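Local coordinates for protein 2-C-methyl-D-erythritol 4-phosphate cytidylyltransferase (Neisseria gonorrhoeae, PDB 1VGW) that probably catalyses the transfer of a cytidylyl group from CTP to 2-C-methyl-D-erythritol 4-phosphate in the isoprenoid (DXP) pathway, releasing diphosphate, at residues E86-R89 and N90-K94; C116-S119 and E120-A123. All blocks are in the same frame, centred on the assembly; numbering follows the deposited sequence.

Contact 1: residues E86-R89 and N90-K94; sequences ETVR and NGVAK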
ATOM      1  N   GLU B  86      24.882   7.310  -1.533  1.00 43.55           N
ATOM      2  CA  GLU B  86      26.124   7.680  -2.167  1.00 43.22           C
ATOM      3  C   GLU B  86      26.051   7.741  -3.677  1.00 41.48           C
ATOM      4  O   GLU B  86      26.721   8.572  -4.300  1.00 41.59           O
ATOM      5  CB  GLU B  86      27.273   6.765  -1.707  1.00 46.58           C
ATOM      6  CG  GLU B  86      28.603   7.528  -1.804  1.00 54.96           C
ATOM      7  CD  GLU B  86      29.838   6.662  -1.712  1.00 58.31           C
ATOM      8  OE1 GLU B  86      29.809   5.594  -1.050  1.00 58.77           O
ATOM      9  OE2 GLU B  86      30.866   7.073  -2.311  1.00 55.98           O
ATOM     10  N   THR B  87      25.263   6.859  -4.321  1.00 41.01           N
ATOM     11  CA  THR B  87      25.152   6.903  -5.785  1.00 38.03           C
ATOM     12  C   THR B  87      24.318   8.080  -6.224  1.00 37.76           C
ATOM     13  O   THR B  87      24.682   8.794  -7.179  1.00 39.88           O
ATOM     14  CB  THR B  87      24.821   5.593  -6.460  1.00 40.73           C
ATOM     15  OG1 THR B  87      23.656   5.609  -7.295  1.00 38.83           O
ATOM     16  CG2 THR B  87      24.767   4.395  -5.540  1.00 36.11           C
ATOM     17  N   VAL B  88      23.243   8.429  -5.518  1.00 35.74           N
ATOM     18  CA  VAL B  88      22.477   9.615  -5.878  1.00 36.54           C
ATOM     19  C   VAL B  88      23.378  10.863  -5.773  1.00 36.17           C
ATOM     20  O   VAL B  88      23.449  11.688  -6.666  1.00 34.73           O
ATOM     21  CB  VAL B  88      21.227   9.823  -5.024  1.00 34.32           C
ATOM     22  CG1 VAL B  88      20.694  11.240  -5.222  1.00 39.44           C
ATOM     23  CG2 VAL B  88      20.116   8.848  -5.434  1.00 33.27           C
ATOM     24  N   ARG B  89      24.163  10.933  -4.719  1.00 36.84           N
ATOM     25  CA  ARG B  89      25.070  12.060  -4.487  1.00 39.19           C
ATOM     26  C   ARG B  89      26.049  12.221  -5.626  1.00 40.98           C
ATOM     27  O   ARG B  89      26.253  13.321  -6.172  1.00 41.90           O
ATOM     28  CB  ARG B  89      25.820  11.806  -3.170  1.00 42.94           C
ATOM     29  CG  ARG B  89      25.964  12.985  -2.279  1.00 48.01           C
ATOM     30  CD  ARG B  89      25.973  12.675  -0.791  1.00 47.46           C
ATOM     31  NE  ARG B  89      26.937  11.616  -0.486  1.00 51.49           N
ATOM     32  CZ  ARG B  89      26.662  10.642   0.387  1.00 54.34           C
ATOM     33  NH1 ARG B  89      25.495  10.624   1.031  1.00 51.39           N
ATOM     34  NH2 ARG B  89      27.543   9.670   0.574  1.00 53.95           N
ATOM     35  N   ASN B  90      26.652  11.102  -6.081  1.00 40.01           N
ATOM     36  CA  ASN B  90      27.604  11.179  -7.185  1.00 37.36           C
ATOM     37  C   ASN B  90      26.934  11.572  -8.502  1.00 35.80           C
ATOM     38  O   ASN B  90      27.506  12.240  -9.368  1.00 34.86           O
ATOM     39  CB  ASN B  90      28.309   9.841  -7.380  1.00 38.27           C
ATOM     40  CG  ASN B  90      29.113   9.292  -6.251  1.00 39.24           C
ATOM     41  OD1 ASN B  90      29.579   9.928  -5.317  1.00 35.65           O
ATOM     42  ND2 ASN B  90      29.319   7.940  -6.311  1.00 42.91           N
ATOM     43  N   GLY B  91      25.732  11.069  -8.757  1.00 34.33           N
ATOM     44  CA  GLY B  91      25.083  11.404 -10.034  1.00 31.91           C
ATOM     45  C   GLY B  91      24.793  12.904 -10.077  1.00 30.51           C
ATOM     46  O   GLY B  91      25.096  13.568 -11.065  1.00 29.72           O
ATOM     47  N   VAL B  92      24.126  13.410  -9.051  1.00 30.27           N
ATOM     48  CA  VAL B  92      23.824  14.850  -8.981  1.00 31.68           C
ATOM     49  C   VAL B  92      25.105  15.669  -9.099  1.00 31.64           C
ATOM     50  O   VAL B  92      25.135  16.604  -9.913  1.00 32.74           O
ATOM     51  CB  VAL B  92      23.093  15.220  -7.682  1.00 35.61           C
ATOM     52  CG1 VAL B  92      22.875  16.740  -7.588  1.00 34.45           C
ATOM     53  CG2 VAL B  92      21.760  14.496  -7.555  1.00 32.59           C
ATOM     54  N   ALA B  93      26.178  15.334  -8.394  1.00 30.89           N
ATOM     55  CA  ALA B  93      27.422  16.093  -8.498  1.00 32.02           C
ATOM     56  C   ALA B  93      27.980  16.093  -9.908  1.00 34.78           C
ATOM     57  O   ALA B  93      28.484  17.099 -10.437  1.00 36.34           O
ATOM     58  CB  ALA B  93      28.495  15.560  -7.561  1.00 26.56           C
ATOM     59  N   LYS B  94      28.026  14.901 -10.514  1.00 35.68           N
ATOM     60  CA  LYS B  94      28.525  14.780 -11.878  1.00 35.08           C
ATOM     61  C   LYS B  94      27.630  15.515 -12.853  1.00 34.10           C
ATOM     62  O   LYS B  94      28.172  16.185 -13.745  1.00 34.84           O
ATOM     63  CB  LYS B  94      28.765  13.308 -12.223  1.00 35.57           C
ATOM     64  CG  LYS B  94      29.329  13.036 -13.583  1.00 36.88           C
ATOM     65  CD  LYS B  94      30.110  11.727 -13.706  1.00 38.03           C
ATOM     66  CE  LYS B  94      30.132  11.316 -15.185  1.00 42.31           C
ATOM     67  NZ  LYS B  94      31.231  10.386 -15.524  1.00 47.78           N
TER

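Contact 2: residues C116-S119 and E120-A123; sequences CLPS and EALA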
ATOM      1  N   CYS B 116       6.010   0.687 -13.116  1.00 38.60           N
ATOM      2  CA  CYS B 116       4.635   0.875 -13.562  1.00 37.36           C
ATOM      3  C   CYS B 116       4.144   2.284 -13.291  1.00 37.53           C
ATOM      4  O   CYS B 116       2.942   2.519 -13.189  1.00 36.70           O
ATOM      5  CB  CYS B 116       3.740  -0.164 -12.854  1.00 40.84           C
ATOM      6  SG  CYS B 116       4.117  -1.868 -13.442  1.00 43.90           S
ATOM      7  N   LEU B 117       5.072   3.239 -13.195  1.00 36.88           N
ATOM      8  CA  LEU B 117       4.707   4.631 -12.960  1.00 38.08           C
ATOM      9  C   LEU B 117       3.862   5.163 -14.110  1.00 38.33           C
ATOM     10  O   LEU B 117       4.385   5.321 -15.215  1.00 38.48           O
ATOM     11  CB  LEU B 117       6.032   5.443 -12.902  1.00 38.92           C
ATOM     12  CG  LEU B 117       5.855   6.973 -13.027  1.00 38.44           C
ATOM     13  CD1 LEU B 117       5.204   7.514 -11.771  1.00 30.34           C
ATOM     14  CD2 LEU B 117       7.150   7.664 -13.394  1.00 31.05           C
ATOM     15  N   PRO B 118       2.596   5.455 -13.895  1.00 38.53           N
ATOM     16  CA  PRO B 118       1.733   5.966 -14.923  1.00 38.81           C
ATOM     17  C   PRO B 118       2.218   7.280 -15.515  1.00 41.39           C
ATOM     18  O   PRO B 118       2.339   8.332 -14.873  1.00 41.54           O
ATOM     19  CB  PRO B 118       0.398   6.235 -14.242  1.00 38.04           C
ATOM     20  CG  PRO B 118       0.567   5.941 -12.829  1.00 38.65           C
ATOM     21  CD  PRO B 118       1.894   5.285 -12.609  1.00 39.12           C
ATOM     22  N   SER B 119       2.237   7.325 -16.850  1.00 42.51           N
ATOM     23  CA  SER B 119       2.593   8.537 -17.565  1.00 43.98           C
ATOM     24  C   SER B 119       1.841   9.764 -17.077  1.00 44.11           C
ATOM     25  O   SER B 119       2.367  10.868 -16.987  1.00 44.13           O
ATOM     26  CB  SER B 119       2.255   8.316 -19.063  1.00 44.23           C
ATOM     27  OG  SER B 119       2.928   9.331 -19.778  1.00 50.20           O
ATOM     28  N   GLU B 120       0.560   9.620 -16.755  1.00 44.48           N
ATOM     29  CA  GLU B 120      -0.233  10.723 -16.250  1.00 46.62           C
ATOM     30  C   GLU B 120       0.302  11.252 -14.915  1.00 45.76           C
ATOM     31  O   GLU B 120       0.245  12.462 -14.638  1.00 45.42           O
ATOM     32  CB  GLU B 120      -1.691  10.253 -16.082  1.00 51.92           C
ATOM     33  CG  GLU B 120      -2.707  11.341 -16.343  1.00 59.42           C
ATOM     34  CD  GLU B 120      -4.147  10.867 -16.394  1.00 66.40           C
ATOM     35  OE1 GLU B 120      -5.066  11.702 -16.137  1.00 65.88           O
ATOM     36  OE2 GLU B 120      -4.402   9.679 -16.716  1.00 66.30           O
ATOM     37  N   ALA B 121       0.838  10.338 -14.098  1.00 43.44           N
ATOM     38  CA  ALA B 121       1.370  10.677 -12.786  1.00 40.95           C
ATOM     39  C   ALA B 121       2.652  11.509 -12.919  1.00 39.30           C
ATOM     40  O   ALA B 121       2.926  12.412 -12.146  1.00 36.29           O
ATOM     41  CB  ALA B 121       1.624   9.429 -11.950  1.00 33.55           C
ATOM     42  N   LEU B 122       3.439  11.175 -13.941  1.00 38.59           N
ATOM     43  CA  LEU B 122       4.683  11.877 -14.229  1.00 37.62           C
ATOM     44  C   LEU B 122       4.378  13.319 -14.647  1.00 39.38           C
ATOM     45  O   LEU B 122       5.020  14.247 -14.118  1.00 38.24           O
ATOM     46  CB  LEU B 122       5.484  11.150 -15.278  1.00 35.04           C
ATOM     47  CG  LEU B 122       6.833  11.643 -15.716  1.00 37.50           C
ATOM     48  CD1 LEU B 122       7.815  11.805 -14.572  1.00 37.84           C
ATOM     49  CD2 LEU B 122       7.456  10.754 -16.788  1.00 35.75           C
ATOM     50  N   ALA B 123       3.385  13.495 -15.516  1.00 37.72           N
ATOM     51  CA  ALA B 123       2.945  14.782 -15.983  1.00 37.92           C
ATOM     52  C   ALA B 123       2.523  15.687 -14.828  1.00 39.28           C
ATOM     53  O   ALA B 123       2.996  16.838 -14.750  1.00 40.13           O
ATOM     54  CB  ALA B 123       1.810  14.656 -16.995  1.00 36.49           C
TER

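Contact 1: residues E86-R89 and N90-K94
Val88 and Val92 share nearly the same first torsion (chi1 166° and 176°), with CG1 opposite the backbone N and CG2 beside it. Their spacing of one turn sets the side chains alongside each other, pointing the same way, and the torsions turn Val88 CG1 and Val92 CG2 towards one another, 4.1 Å apart. Val92 CG2 also packs 3.4 Å from Val88 O. Asn90 turns its amide back along the preceding turn until CG lies 3.2 Å from Glu86 O, beside that carbonyl but not bonded to it, since ND2 stands at a poor angle and donates instead to Asn79 O. Glu86 O itself receives Asn90 N. The next two bonds are more direct: Gly91 N to Thr87 O, and Val92 N to Val88 O at 3.0 Å with an N-H...O angle of 171°. On the outer surface the guanidinium of Arg89 folds back within its own turn, and Glu86 CA lies 3.7 Å above one face, off towards its rim. The two buried valines face strand 7-12, with Val88 on Pro12 and Val92 on Leu10, while Val92 also meets helix 174-180. The arrangement is that of an amphipathic alpha-helix packed on the parallel part of a Rossmann-like sheet, as in GT-A nucleotidyltransferases.

Contact 2: residues C116-S119 and E120-A123
Pro118 and Ala121 make the tightest apolar contact of this helix start, Pro118 CG lying 3.7 Å from Ala121 CB. The same methyl also meets the end of Leu117, whose CD1 approaches Ala121 CB to 4.1 Å; the other branch, CD2, reaches Leu122 CB at 4.3 Å. Leu117 spans both neighbours because its CG lies opposite the backbone N (chi1 165°), which carries the two methyls forward to the first turn. In the backbone of the same turn, Pro118 O accepts Leu122 N at 3.2 Å in a bond that runs close to the carbonyl direction, and Ala121 N adds a weak, bent one. Ser119 O follows as the acceptor of Ala123 N, also at 3.2 Å, with an N-H...O angle of 164°, and takes a weak second bond from Leu122 N.

Pro118 holds the N-cap position, and its extended backbone (psi 132°) leads the loop into the helical conformation that begins at Ser119. Farther out, Leu138 of strand 136-141 packs against both Leu117 and Ala121, and Phe44 of helix 36-45 against Leu117 and Leu122.

Proline at the cap brings no side-chain acceptor to the first turn. The chemistry is consistent with a helix start held by the carbonyls of Pro118 and Ser119, two of whose four bonds are weak, and by the apolar contacts of Leu117 and Pro118.

Overall arrangement
Contact 1 comes first along the chain, within helix 84-98, and is complete before contact 2 opens in the loop after strand 106-109 and runs into helix 119-129. Their centres are 24 Å apart and their nearest atoms about 15 Å, on opposite sides of the chain's centre, so they do not touch. Both nevertheless pack on the same mixed sheet: contact 1 against strand 7-12, contact 2 against strand 136-141, with strand 106-109 between the two helices in sequence and paired parallel with 7-12. The side chains of Val88 and Leu117 are about 11 and 10 Å from that of Lys214, predicted to position the substrate, so neither touches it; both belong to the fold that surrounds that region.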